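PDB 5T99: glycoside Hydrolase, which probably acts as a family 2 beta-galactosidase in agarose breakdown by a gut bacterium, and binds the galactose-mimicking inhibitor galacto-isofagomine in its pocket. Local coordinates for residues 29-34 against 169-174; 38-43 against 83-88; 58-63 against 322-327; 108-113 against 151-156. All blocks are in the same frame, centred on the assembly; numbering follows the deposited sequence. Where two conformers were deposited one is given.

Contact 1 (29-34 against 169-174)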
loop_
_atom_site.group_PDB
_atom_site.type_symbol
_atom_site.label_atom_id
_atom_site.label_comp_id
_atom_site.label_asym_id
_atom_site.label_seq_id
_atom_site.Cartn_x
_atom_site.Cartn_y
_atom_site.Cartn_z
ATOM N N SER A 29 -4.016 -16.053 15.223
ATOM C CA SER A 29 -2.683 -15.472 15.171
ATOM C C SER A 29 -1.658 -16.327 15.904
ATOM O O SER A 29 -1.879 -16.723 17.042
ATOM C CB SER A 29 -2.680 -14.073 15.782
ATOM O OG SER A 29 -1.360 -13.542 15.816
ATOM N N PHE A 30 -0.542 -16.590 15.227
ATOM C CA PHE A 30 0.587 -17.318 15.779
ATOM C C PHE A 30 1.805 -16.389 15.897
ATOM O O PHE A 30 2.938 -16.855 15.938
ATOM C CB PHE A 30 0.899 -18.523 14.874
ATOM C CG PHE A 30 1.573 -19.678 15.583
ATOM C CD1 PHE A 30 0.962 -20.297 16.679
ATOM C CD2 PHE A 30 2.794 -20.172 15.134
ATOM C CE1 PHE A 30 1.568 -21.370 17.322
ATOM C CE2 PHE A 30 3.405 -21.246 15.774
ATOM C CZ PHE A 30 2.793 -21.846 16.870
ATOM N N ASN A 31 1.550 -15.083 16.005
ATOM C CA ASN A 31 2.589 -14.049 16.015
ATOM C C ASN A 31 3.330 -13.896 17.340
ATOM O O ASN A 31 4.420 -13.321 17.374
ATOM C CB ASN A 31 1.969 -12.679 15.693
ATOM C CG ASN A 31 1.610 -12.512 14.232
ATOM O OD1 ASN A 31 1.966 -13.320 13.381
ATOM N ND2 ASN A 31 0.908 -11.441 13.932
ATOM N N GLU A 32 2.735 -14.365 18.430
ATOM C CA GLU A 32 3.241 -14.038 19.751
ATOM C C GLU A 32 4.350 -15.005 20.152
ATOM O O GLU A 32 4.322 -16.187 19.790
ATOM C CB GLU A 32 2.111 -14.043 20.796
ATOM C CG GLU A 32 1.150 -12.854 20.707
ATOM C CD GLU A 32 0.288 -12.865 19.446
ATOM O OE1 GLU A 32 0.249 -11.825 18.751
ATOM O OE2 GLU A 32 -0.332 -13.918 19.139
ATOM N N ASN A 33 5.325 -14.471 20.887
ATOM C CA ASN A 33 6.346 -15.248 21.607
ATOM C C ASN A 33 7.319 -16.012 20.707
ATOM O O ASN A 33 7.398 -17.233 20.767
ATOM C CB ASN A 33 5.700 -16.183 22.648
ATOM C CG ASN A 33 4.828 -15.433 23.647
ATOM O OD1 ASN A 33 5.257 -14.459 24.255
ATOM N ND2 ASN A 33 3.598 -15.889 23.815
ATOM N N TRP A 34 8.058 -15.266 19.892
ATOM C CA TRP A 34 9.155 -15.813 19.112
ATOM C C TRP A 34 10.505 -15.393 19.688
ATOM O O TRP A 34 10.600 -14.447 20.480
ATOM C CB TRP A 34 9.078 -15.354 17.647
ATOM C CG TRP A 34 7.946 -15.932 16.870
ATOM C CD1 TRP A 34 6.631 -15.580 16.958
ATOM C CD2 TRP A 34 8.024 -16.939 15.850
ATOM N NE1 TRP A 34 5.880 -16.316 16.068
ATOM C CE2 TRP A 34 6.708 -17.161 15.379
ATOM C CE3 TRP A 34 9.073 -17.688 15.305
ATOM C CZ2 TRP A 34 6.416 -18.093 14.382
ATOM C CZ3 TRP A 34 8.779 -18.622 14.316
ATOM C CH2 TRP A 34 7.459 -18.814 13.863
ATOM N N TYR A 169 7.925 -10.300 8.081
ATOM C CA TYR A 169 7.353 -8.951 8.060
ATOM C C TYR A 169 5.823 -8.906 7.898
ATOM O O TYR A 169 5.219 -7.815 7.938
ATOM C CB TYR A 169 8.020 -8.121 6.947
ATOM C CG TYR A 169 7.562 -8.441 5.526
ATOM C CD1 TYR A 169 6.780 -7.540 4.799
ATOM C CD2 TYR A 169 7.916 -9.643 4.902
ATOM C CE1 TYR A 169 6.352 -7.837 3.504
ATOM C CE2 TYR A 169 7.503 -9.944 3.623
ATOM C CZ TYR A 169 6.716 -9.050 2.926
ATOM O OH TYR A 169 6.306 -9.372 1.650
ATOM N N ARG A 170 5.200 -10.067 7.684
ATOM C CA ARG A 170 3.734 -10.171 7.606
ATOM C C ARG A 170 3.245 -11.188 8.617
ATOM O O ARG A 170 4.040 -11.951 9.177
ATOM C CB ARG A 170 3.280 -10.578 6.200
ATOM C CG ARG A 170 3.560 -9.543 5.115
ATOM C CD ARG A 170 2.858 -9.920 3.825
ATOM N NE ARG A 170 3.116 -8.956 2.751
ATOM C CZ ARG A 170 3.064 -9.229 1.446
ATOM N NH1 ARG A 170 2.788 -10.461 1.004
ATOM N NH2 ARG A 170 3.333 -8.266 0.563
ATOM N N ASN A 171 1.931 -11.209 8.835
ATOM C CA ASN A 171 1.352 -12.030 9.894
ATOM C C ASN A 171 1.559 -13.524 9.647
ATOM O O ASN A 171 1.785 -13.967 8.511
ATOM C CB ASN A 171 -0.142 -11.743 10.060
ATOM C CG ASN A 171 -0.435 -10.311 10.466
ATOM O OD1 ASN A 171 -1.212 -9.619 9.800
ATOM N ND2 ASN A 171 0.169 -9.856 11.549
ATOM N N VAL A 172 1.489 -14.278 10.739
ATOM C CA VAL A 172 1.620 -15.728 10.730
ATOM C C VAL A 172 0.361 -16.290 11.376
ATOM O O VAL A 172 -0.143 -15.712 12.338
ATOM C CB VAL A 172 2.891 -16.170 11.491
ATOM C CG1 VAL A 172 3.051 -17.683 11.456
ATOM C CG2 VAL A 172 4.126 -15.508 10.883
ATOM N N TRP A 173 -0.141 -17.405 10.853
ATOM C CA TRP A 173 -1.436 -17.953 11.271
ATOM C C TRP A 173 -1.349 -19.437 11.636
ATOM O O TRP A 173 -0.703 -20.211 10.939
ATOM C CB TRP A 173 -2.478 -17.750 10.166
ATOM C CG TRP A 173 -2.613 -16.323 9.791
ATOM C CD1 TRP A 173 -1.970 -15.687 8.776
ATOM C CD2 TRP A 173 -3.394 -15.328 10.460
ATOM N NE1 TRP A 173 -2.314 -14.366 8.756
ATOM C CE2 TRP A 173 -3.187 -14.113 9.780
ATOM C CE3 TRP A 173 -4.248 -15.345 11.570
ATOM C CZ2 TRP A 173 -3.812 -12.921 10.160
ATOM C CZ3 TRP A 173 -4.869 -14.157 11.960
ATOM C CH2 TRP A 173 -4.652 -12.961 11.245
ATOM N N LEU A 174 -1.992 -19.807 12.739
ATOM C CA LEU A 174 -2.177 -21.197 13.120
ATOM C C LEU A 174 -3.570 -21.638 12.682
ATOM O O LEU A 174 -4.550 -20.970 12.988
ATOM C CB LEU A 174 -2.030 -21.347 14.640
ATOM C CG LEU A 174 -2.396 -22.698 15.269
ATOM C CD1 LEU A 174 -1.366 -23.750 14.897
ATOM C CD2 LEU A 174 -2.532 -22.541 16.782
HETATM O O HOH W 1 -1.466 -13.514 12.671
#

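Contact 2 (38-43 against 83-88)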
loop_
_atom_site.group_PDB
_atom_site.type_symbol
_atom_site.label_atom_id
_atom_site.label_comp_id
_atom_site.label_asym_id
_atom_site.label_seq_id
_atom_site.Cartn_x
_atom_site.Cartn_y
_atom_site.Cartn_z
ATOM N N LYS A 38 19.739 -12.113 14.546
ATOM C CA LYS A 38 20.331 -11.612 13.305
ATOM C C LYS A 38 21.752 -12.155 13.149
ATOM O O LYS A 38 22.616 -11.813 13.936
ATOM C CB LYS A 38 20.366 -10.084 13.319
ATOM C CG LYS A 38 20.888 -9.456 12.036
ATOM C CD LYS A 38 20.844 -7.942 12.105
ATOM C CE LYS A 38 21.398 -7.327 10.824
ATOM N NZ LYS A 38 21.686 -5.876 10.987
ATOM N N GLY A 39 21.983 -12.989 12.135
ATOM C CA GLY A 39 23.313 -13.553 11.834
ATOM C C GLY A 39 23.289 -15.068 11.673
ATOM O O GLY A 39 22.334 -15.731 12.097
ATOM N N GLU A 40 24.323 -15.627 11.045
ATOM C CA GLU A 40 24.400 -17.077 10.856
ATOM C C GLU A 40 24.849 -17.738 12.151
ATOM O O GLU A 40 25.667 -17.192 12.892
ATOM C CB GLU A 40 25.344 -17.455 9.707
ATOM C CG GLU A 40 25.392 -18.951 9.387
ATOM C CD GLU A 40 24.047 -19.534 8.959
ATOM O OE1 GLU A 40 23.185 -19.785 9.829
ATOM O OE2 GLU A 40 23.862 -19.771 7.746
ATOM N N ILE A 41 24.273 -18.905 12.418
ATOM C CA ILE A 41 24.632 -19.742 13.569
ATOM C C ILE A 41 24.283 -21.193 13.225
ATOM O O ILE A 41 23.230 -21.460 12.633
ATOM C CB ILE A 41 23.969 -19.263 14.891
ATOM C CG1 ILE A 41 24.285 -20.225 16.050
ATOM C CG2 ILE A 41 22.462 -19.087 14.736
ATOM C CD1 ILE A 41 24.196 -19.597 17.429
ATOM N N LYS A 42 25.181 -22.115 13.569
ATOM C CA LYS A 42 25.048 -23.528 13.188
ATOM C C LYS A 42 23.969 -24.229 14.014
ATOM O O LYS A 42 23.801 -23.927 15.196
ATOM C CB LYS A 42 26.389 -24.262 13.358
ATOM N N GLY A 43 23.231 -25.137 13.370
ATOM C CA GLY A 43 22.262 -26.020 14.040
ATOM C C GLY A 43 21.089 -25.386 14.776
ATOM O O GLY A 43 20.486 -26.033 15.630
ATOM N N HIS A 83 20.218 -7.396 3.771
ATOM C CA HIS A 83 20.650 -8.746 3.395
ATOM C C HIS A 83 21.402 -9.377 4.555
ATOM O O HIS A 83 21.739 -8.701 5.528
ATOM C CB HIS A 83 21.518 -8.719 2.128
ATOM C CG HIS A 83 22.805 -7.974 2.284
ATOM N ND1 HIS A 83 24.010 -8.609 2.498
ATOM C CD2 HIS A 83 23.075 -6.646 2.266
ATOM C CE1 HIS A 83 24.969 -7.705 2.603
ATOM N NE2 HIS A 83 24.428 -6.506 2.471
ATOM N N GLY A 84 21.658 -10.674 4.432
ATOM C CA GLY A 84 22.338 -11.449 5.458
ATOM C C GLY A 84 21.464 -12.613 5.865
ATOM O O GLY A 84 20.684 -13.122 5.062
ATOM N N THR A 85 21.599 -13.031 7.114
ATOM C CA THR A 85 20.894 -14.184 7.641
ATOM C C THR A 85 20.153 -13.755 8.898
ATOM O O THR A 85 20.671 -12.948 9.685
ATOM C CB THR A 85 21.873 -15.321 7.952
ATOM O OG1 THR A 85 22.547 -15.691 6.745
ATOM C CG2 THR A 85 21.159 -16.543 8.529
ATOM N N GLY A 86 18.931 -14.265 9.054
ATOM C CA GLY A 86 18.107 -14.024 10.238
ATOM C C GLY A 86 17.376 -15.296 10.584
ATOM O O GLY A 86 16.859 -15.981 9.694
ATOM N N TRP A 87 17.339 -15.616 11.875
ATOM C CA TRP A 87 16.716 -16.830 12.361
ATOM C C TRP A 87 15.574 -16.475 13.291
ATOM O O TRP A 87 15.701 -15.555 14.104
ATOM C CB TRP A 87 17.723 -17.688 13.129
ATOM C CG TRP A 87 18.578 -18.604 12.295
ATOM C CD1 TRP A 87 19.803 -18.325 11.754
ATOM C CD2 TRP A 87 18.285 -19.953 11.940
ATOM N NE1 TRP A 87 20.288 -19.421 11.074
ATOM C CE2 TRP A 87 19.380 -20.436 11.181
ATOM C CE3 TRP A 87 17.199 -20.802 12.180
ATOM C CZ2 TRP A 87 19.420 -21.720 10.663
ATOM C CZ3 TRP A 87 17.244 -22.098 11.669
ATOM C CH2 TRP A 87 18.353 -22.541 10.918
ATOM N N TYR A 88 14.466 -17.214 13.167
ATOM C CA TYR A 88 13.356 -17.129 14.118
ATOM C C TYR A 88 13.033 -18.516 14.649
ATOM O O TYR A 88 13.020 -19.478 13.891
ATOM C CB TYR A 88 12.101 -16.557 13.480
ATOM C CG TYR A 88 12.200 -15.141 12.970
ATOM C CD1 TYR A 88 11.623 -14.087 13.670
ATOM C CD2 TYR A 88 12.822 -14.860 11.753
ATOM C CE1 TYR A 88 11.685 -12.786 13.181
ATOM C CE2 TYR A 88 12.892 -13.565 11.259
ATOM C CZ TYR A 88 12.320 -12.542 11.978
ATOM O OH TYR A 88 12.383 -11.278 11.496
#

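Contact 3 (58-63 against 322-327)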
loop_
_atom_site.group_PDB
_atom_site.type_symbol
_atom_site.label_atom_id
_atom_site.label_comp_id
_atom_site.label_asym_id
_atom_site.label_seq_id
_atom_site.Cartn_x
_atom_site.Cartn_y
_atom_site.Cartn_z
ATOM N N ASN A 58 7.384 -10.180 19.243
ATOM C CA ASN A 58 6.192 -10.619 18.508
ATOM C C ASN A 58 6.284 -10.182 17.039
ATOM O O ASN A 58 6.773 -9.100 16.731
ATOM C CB ASN A 58 4.916 -10.045 19.130
ATOM C CG ASN A 58 4.713 -10.471 20.574
ATOM O OD1 ASN A 58 5.269 -11.474 21.047
ATOM N ND2 ASN A 58 3.898 -9.706 21.290
ATOM N N LEU A 59 5.795 -11.046 16.151
ATOM C CA LEU A 59 5.714 -10.759 14.720
ATOM C C LEU A 59 4.452 -9.917 14.502
ATOM O O LEU A 59 3.584 -9.912 15.374
ATOM C CB LEU A 59 5.637 -12.073 13.925
ATOM C CG LEU A 59 6.727 -13.110 14.206
ATOM C CD1 LEU A 59 6.488 -14.358 13.379
ATOM C CD2 LEU A 59 8.105 -12.531 13.930
ATOM N N PRO A 60 4.322 -9.207 13.377
ATOM C CA PRO A 60 5.322 -9.133 12.294
ATOM C C PRO A 60 6.540 -8.285 12.649
ATOM O O PRO A 60 6.462 -7.437 13.535
ATOM C CB PRO A 60 4.538 -8.491 11.147
ATOM C CG PRO A 60 3.487 -7.667 11.818
ATOM C CD PRO A 60 3.236 -8.231 13.191
ATOM N N HIS A 61 7.641 -8.518 11.941
ATOM C CA HIS A 61 8.954 -7.948 12.288
ATOM C C HIS A 61 9.821 -7.691 11.043
ATOM O O HIS A 61 10.054 -8.598 10.229
ATOM C CB HIS A 61 9.673 -8.915 13.249
ATOM C CG HIS A 61 11.083 -8.528 13.587
ATOM N ND1 HIS A 61 11.405 -7.351 14.230
ATOM C CD2 HIS A 61 12.250 -9.190 13.416
ATOM C CE1 HIS A 61 12.711 -7.296 14.416
ATOM N NE2 HIS A 61 13.247 -8.399 13.925
ATOM N N ASP A 62 10.282 -6.451 10.917
ATOM C CA ASP A 62 11.280 -6.042 9.930
ATOM C C ASP A 62 12.549 -5.722 10.716
ATOM O O ASP A 62 12.598 -4.698 11.400
ATOM C CB ASP A 62 10.760 -4.793 9.204
ATOM C CG ASP A 62 11.697 -4.272 8.108
ATOM O OD1 ASP A 62 12.668 -4.973 7.706
ATOM O OD2 ASP A 62 11.416 -3.136 7.640
ATOM N N TRP A 63 13.565 -6.587 10.661
ATOM C CA TRP A 63 14.834 -6.275 11.346
ATOM C C TRP A 63 15.646 -5.177 10.644
ATOM O O TRP A 63 16.473 -4.544 11.283
ATOM C CB TRP A 63 15.690 -7.528 11.604
ATOM C CG TRP A 63 16.616 -7.961 10.489
ATOM C CD1 TRP A 63 17.709 -7.286 10.005
ATOM C CD2 TRP A 63 16.545 -9.183 9.748
ATOM N NE1 TRP A 63 18.304 -8.011 9.010
ATOM C CE2 TRP A 63 17.618 -9.180 8.831
ATOM C CE3 TRP A 63 15.679 -10.282 9.771
ATOM C CZ2 TRP A 63 17.851 -10.233 7.943
ATOM C CZ3 TRP A 63 15.909 -11.334 8.891
ATOM C CH2 TRP A 63 16.993 -11.303 7.992
ATOM N N GLY A 322 8.836 0.943 8.958
ATOM C CA GLY A 322 9.423 -0.168 8.224
ATOM C C GLY A 322 8.386 -0.986 7.456
ATOM O O GLY A 322 7.304 -0.483 7.124
ATOM N N ALA A 323 8.713 -2.251 7.209
ATOM C CA ALA A 323 7.884 -3.153 6.394
ATOM C C ALA A 323 6.943 -4.065 7.183
ATOM O O ALA A 323 6.063 -4.678 6.583
ATOM C CB ALA A 323 8.764 -3.999 5.486
ATOM N N ALA A 324 7.104 -4.179 8.501
ATOM C CA ALA A 324 6.171 -4.993 9.293
ATOM C C ALA A 324 4.729 -4.493 9.090
ATOM O O ALA A 324 4.483 -3.288 9.153
ATOM C CB ALA A 324 6.538 -4.973 10.769
ATOM N N VAL A 325 3.797 -5.412 8.825
ATOM C CA VAL A 325 2.411 -5.030 8.557
ATOM C C VAL A 325 1.837 -4.309 9.766
ATOM O O VAL A 325 1.920 -4.797 10.892
ATOM C CB VAL A 325 1.498 -6.228 8.200
ATOM C CG1 VAL A 325 0.027 -5.805 8.131
ATOM C CG2 VAL A 325 1.903 -6.811 6.861
ATOM N N ASN A 326 1.281 -3.129 9.517
ATOM C CA ASN A 326 0.558 -2.386 10.531
ATOM C C ASN A 326 -0.669 -1.744 9.890
ATOM O O ASN A 326 -0.553 -0.869 9.038
ATOM C CB ASN A 326 1.468 -1.340 11.169
ATOM C CG ASN A 326 0.797 -0.603 12.310
ATOM O OD1 ASN A 326 -0.162 0.163 12.110
ATOM N ND2 ASN A 326 1.306 -0.815 13.519
ATOM N N VAL A 327 -1.841 -2.161 10.349
ATOM C CA VAL A 327 -3.115 -1.777 9.730
ATOM C C VAL A 327 -3.311 -0.258 9.751
ATOM O O VAL A 327 -3.661 0.333 8.731
ATOM C CB VAL A 327 -4.313 -2.509 10.410
ATOM C CG1 VAL A 327 -5.657 -2.002 9.877
ATOM C CG2 VAL A 327 -4.189 -4.015 10.216
#

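Contact 4 (108-113 against 151-156)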
loop_
_atom_site.group_PDB
_atom_site.type_symbol
_atom_site.label_atom_id
_atom_site.label_comp_id
_atom_site.label_asym_id
_atom_site.label_seq_id
_atom_site.Cartn_x
_atom_site.Cartn_y
_atom_site.Cartn_z
ATOM N N ASP A 108 1.983 -15.215 5.741
ATOM C CA ASP A 108 1.631 -14.232 4.701
ATOM C C ASP A 108 2.840 -13.637 3.961
ATOM O O ASP A 108 2.709 -13.128 2.833
ATOM C CB ASP A 108 0.822 -13.076 5.301
ATOM C CG ASP A 108 -0.545 -13.500 5.800
ATOM O OD1 ASP A 108 -1.051 -14.577 5.389
ATOM O OD2 ASP A 108 -1.107 -12.738 6.622
ATOM N N GLY A 109 4.006 -13.656 4.601
ATOM C CA GLY A 109 5.191 -13.080 3.994
ATOM C C GLY A 109 6.403 -13.223 4.882
ATOM O O GLY A 109 6.333 -12.985 6.097
ATOM N N ALA A 110 7.504 -13.631 4.265
ATOM C CA ALA A 110 8.787 -13.712 4.923
ATOM C C ALA A 110 9.867 -13.326 3.912
ATOM O O ALA A 110 10.042 -13.991 2.895
ATOM C CB ALA A 110 9.003 -15.111 5.455
ATOM N N MET A 111 10.587 -12.246 4.218
ATOM C CA MET A 111 11.496 -11.583 3.291
ATOM C C MET A 111 12.954 -11.848 3.677
ATOM O O MET A 111 13.383 -11.408 4.748
ATOM C CB MET A 111 11.214 -10.079 3.331
ATOM C CG MET A 111 11.910 -9.264 2.256
ATOM S SD MET A 111 11.279 -9.577 0.595
ATOM C CE MET A 111 9.675 -8.762 0.697
ATOM N N SER A 112 13.730 -12.578 2.879
ATOM C CA SER A 112 13.297 -13.437 1.775
ATOM C C SER A 112 14.141 -14.703 1.886
ATOM O O SER A 112 14.903 -14.835 2.851
ATOM C CB SER A 112 13.480 -12.740 0.416
ATOM O OG SER A 112 14.746 -12.125 0.292
ATOM N N GLU A 113 13.986 -15.643 0.948
ATOM C CA GLU A 113 14.733 -16.906 0.952
ATOM C C GLU A 113 14.514 -17.656 2.245
ATOM O O GLU A 113 15.428 -17.802 3.066
ATOM C CB GLU A 113 16.216 -16.647 0.733
ATOM C CG GLU A 113 16.527 -16.031 -0.611
ATOM C CD GLU A 113 17.124 -17.021 -1.588
ATOM O OE1 GLU A 113 18.027 -16.591 -2.334
ATOM O OE2 GLU A 113 16.708 -18.205 -1.623
ATOM N N VAL A 151 12.541 -20.825 11.535
ATOM C CA VAL A 151 12.542 -20.197 10.220
ATOM C C VAL A 151 13.897 -19.542 10.033
ATOM O O VAL A 151 14.342 -18.776 10.896
ATOM C CB VAL A 151 11.424 -19.133 10.077
ATOM C CG1 VAL A 151 11.496 -18.437 8.726
ATOM C CG2 VAL A 151 10.052 -19.772 10.259
ATOM N N GLN A 152 14.556 -19.862 8.921
ATOM C CA GLN A 152 15.771 -19.162 8.503
ATOM C C GLN A 152 15.484 -18.378 7.225
ATOM O O GLN A 152 14.993 -18.939 6.234
ATOM C CB GLN A 152 16.922 -20.143 8.252
ATOM C CG GLN A 152 18.253 -19.478 7.898
ATOM C CD GLN A 152 19.190 -20.364 7.071
ATOM O OE1 GLN A 152 18.763 -21.111 6.191
ATOM N NE2 GLN A 152 20.480 -20.248 7.336
ATOM N N LEU A 153 15.807 -17.090 7.261
ATOM C CA LEU A 153 15.734 -16.230 6.103
ATOM C C LEU A 153 17.153 -15.885 5.652
ATOM O O LEU A 153 17.972 -15.482 6.474
ATOM C CB LEU A 153 14.969 -14.958 6.471
ATOM C CG LEU A 153 13.545 -15.190 6.989
ATOM C CD1 LEU A 153 12.946 -13.880 7.467
ATOM C CD2 LEU A 153 12.661 -15.819 5.929
ATOM N N THR A 154 17.445 -16.036 4.361
ATOM C CA THR A 154 18.764 -15.670 3.826
ATOM C C THR A 154 18.635 -14.659 2.692
ATOM O O THR A 154 19.014 -14.952 1.553
ATOM C CB THR A 154 19.596 -16.910 3.393
ATOM O OG1 THR A 154 18.845 -17.733 2.496
ATOM C CG2 THR A 154 19.992 -17.743 4.609
ATOM N N PRO A 155 18.107 -13.452 2.998
ATOM C CA PRO A 155 18.006 -12.435 1.953
ATOM C C PRO A 155 19.378 -12.046 1.406
ATOM O O PRO A 155 20.327 -11.879 2.182
ATOM C CB PRO A 155 17.356 -11.244 2.669
ATOM C CG PRO A 155 17.650 -11.463 4.114
ATOM C CD PRO A 155 17.598 -12.948 4.284
ATOM N N ARG A 156 19.460 -11.912 0.085
ATOM C CA ARG A 156 20.708 -11.629 -0.612
ATOM C C ARG A 156 20.821 -10.158 -0.951
ATOM O O ARG A 156 19.814 -9.471 -1.114
ATOM C CB ARG A 156 20.772 -12.430 -1.907
ATOM C CG ARG A 156 20.693 -13.932 -1.714
ATOM C CD ARG A 156 20.938 -14.641 -3.033
ATOM N NE ARG A 156 20.651 -16.073 -2.962
ATOM C CZ ARG A 156 20.751 -16.920 -3.988
ATOM N NH1 ARG A 156 21.146 -16.487 -5.187
ATOM N NH2 ARG A 156 20.462 -18.212 -3.814
HETATM O O HOH W 2 17.076 -12.544 -1.600
HETATM O O HOH W 3 17.089 -20.118 1.871
#

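Contact 1 (29-34 against 169-174)
Ser29 and Trp173 form an antiparallel, non-hydrogen-bonded pair with their CA atoms 4.8 Å apart, placing the short strand 28-29 at the edge of a four-stranded sheet in the beta-sandwich sugar-binding domain. Just beyond the pair, Phe30 N donates to Val172 O over 3.0 Å in an almost straight bond (174°). Here the chain turns away from strand 172-177, and Ser29 OG accepts from Asn31 N in an ST turn. Phe30 reaches into the sandwich, where Lys90 and Phe92 also meet its ring. Phe30 CG lies anti to the backbone N (chi1 -154°), which carries Phe30 CD1 to Leu174 CB at 3.8 Å. Val172 CG1 lies at the edge of the same ring and is 4.1 Å from Phe30 CB, so two residues of the strand share one aromatic partner. Trp34 NE1 turns back to the carbonyl of Phe30, and the 3.0 Å bond between NE1 and Phe30 O lies in the carbonyl plane. A water bridges the segments, donating to Val172 O at 2.6 Å and hydrogen-bonding to Ser29 OG, and sits over the centre of the Trp173 ring, 3.2 Å above its plane.

Contact 2 (38-43 against 83-88)
Glu40 OE1, in one of the two conformers deposited for this side chain, accepts from both Trp87 NE1 and Ile41 N where the loop after strand 34-38 leaves its neighbour, strand 86-93, in the six-stranded sheet of the beta-sandwich. The indole bond measures 3.2 Å from Trp87 NE1 to Glu40 OE1 and is nearly straight (169°), with the oxygen in the ring plane and met almost along its C-O axis. Ile41 N, 2.9 Å from Glu40 OE1, uses the anti lone pair instead. In this conformer a bend at chi2 (61°) folds the glutamate back so that OE1 can meet both donors; the carboxylate is turned 56° from the indole plane. The antiparallel pairing of the strands ends close by. Lys38 and Gly86 make a non-hydrogen-bonded pair, CA to CA 4.5 Å, and Gly39 N then donates to Thr85 O over 2.8 Å. Thr85 points its side chain at the loop and lays CG2 near Gly39 O. Trp87, whose ring also meets Trp117, presents its pyrrole edge to Glu40 OE1 and to Gly39 O, the latter 3.6 Å from Trp87 CD1. Ile41 CG2 comes instead from above the ring plane, 4.1 Å from Trp87 CD1.

Contact 3 (58-63 against 322-327)
Asp62 meets the loop 322-327 through its carboxylate, and its torsions place OD2 there. CG is anti to the backbone N (chi1 -178°) and the carboxylate plane nearly contains the CA-CB bond (chi2 12°), with OD2 turned away from CA, which brings Asp62 OD2 to Ala323 N at 2.9 Å. The donor arrives on the anti side of OD2, 32° out of the carboxylate plane. Tyr163 OH bonds to the same oxygen, while OD1 accepts from the backbone N atoms of Ala64 and Ala166, so both oxygens are occupied and the group is fixed in its rotation. Gly322, with its positive phi, passes close beside, its CA 3.6 Å from Asp62 OD2. The methyl of Ala323 lies alongside the carboxylate, Ala323 CB to Asp62 OD2 3.5 Å.

Toward the other end, Pro60 takes over. The peptide bond before it is cis, and its ring faces the opposing loop, with Pro60 CG 3.4 Å from Val325 O and Pro60 CB 4.1 Å from Ala324 CB. The Ala324 methyl in turn rests on the proline carbonyl, 3.7 Å from Pro60 O. The two loops run roughly antiparallel here. Beyond them Asn326 is the N-cap of helix 327-339, its OD1 accepting from Ala329 N. The arrangement is a domain interface of the family 2 glycoside hydrolases, in which a sugar-binding-domain loop packs against a beta-to-alpha loop of the TIM barrel.

Contact 4 (108-113 against 151-156)
This is a loop-to-strand-end contact within the beta-sandwich of the sugar-binding domain: Ser112 and Glu113, just before strand 114-118, meet Leu153 to Arg156, where strand 146-153 runs out. Thr154 N donates to Glu113 O over 3.0 Å, and Leu153 CA makes a C-H...O contact with the same oxygen at 3.4 Å. A water adds a weak bond to this carbonyl and also pairs with Thr154 OG1. The loop has an unusual backbone, with a cis peptide between Met111 and Ser112 followed by positive phi and psi at Glu113. On the buried side Leu153 spreads its branches, CD2 to Ala110 CB at 3.8 Å and CD1 toward Met111 O. Ser112 OG lies 3.6 Å from Pro155 CB, and a second water links it to Arg156 N.

The outer end is ionic. Glu113 CG stands anti to its carbonyl carbon (chi1 -63°), and a twist at chi2 (-104°) swings the carboxylate past Thr154 to Arg156. Glu113 OE1 comes within 2.7 Å of Arg156 NE in a salt bridge. The acid oxygen lies over one face of the guanidinium, with the two flat groups 30° apart. Arg156 NH1 also makes a weak bond to Asn382 OD1. Because the oxygen approaches from above the guanidinium and not within its plane, the pairing probably rests more on charge attraction than on a well-directed hydrogen bond.

Overall arrangement
Contacts 1, 2 and 4 lie within the sugar-binding domain, whereas contact 3 joins it to the TIM barrel. Contacts 1 and 3 have centres about 10 Å apart and are coupled by backbone: Asn31 O faces Leu59 N, and Tyr169 O faces Val325 N, both at 2.9 Å in probable hydrogen bonds. Contacts 2 and 4, again about 10 Å apart between centres, share neighbouring strands 86-93 and 146-153. Contact 4 also reaches contact 1, about 14 Å away between centres, through Asp108 and Trp173. The galacto-isofagomine pocket draws most of its residues from the barrel region, including Glu417 and Glu494, but Arg161 comes from the chain between segments 151-156 and 169-174.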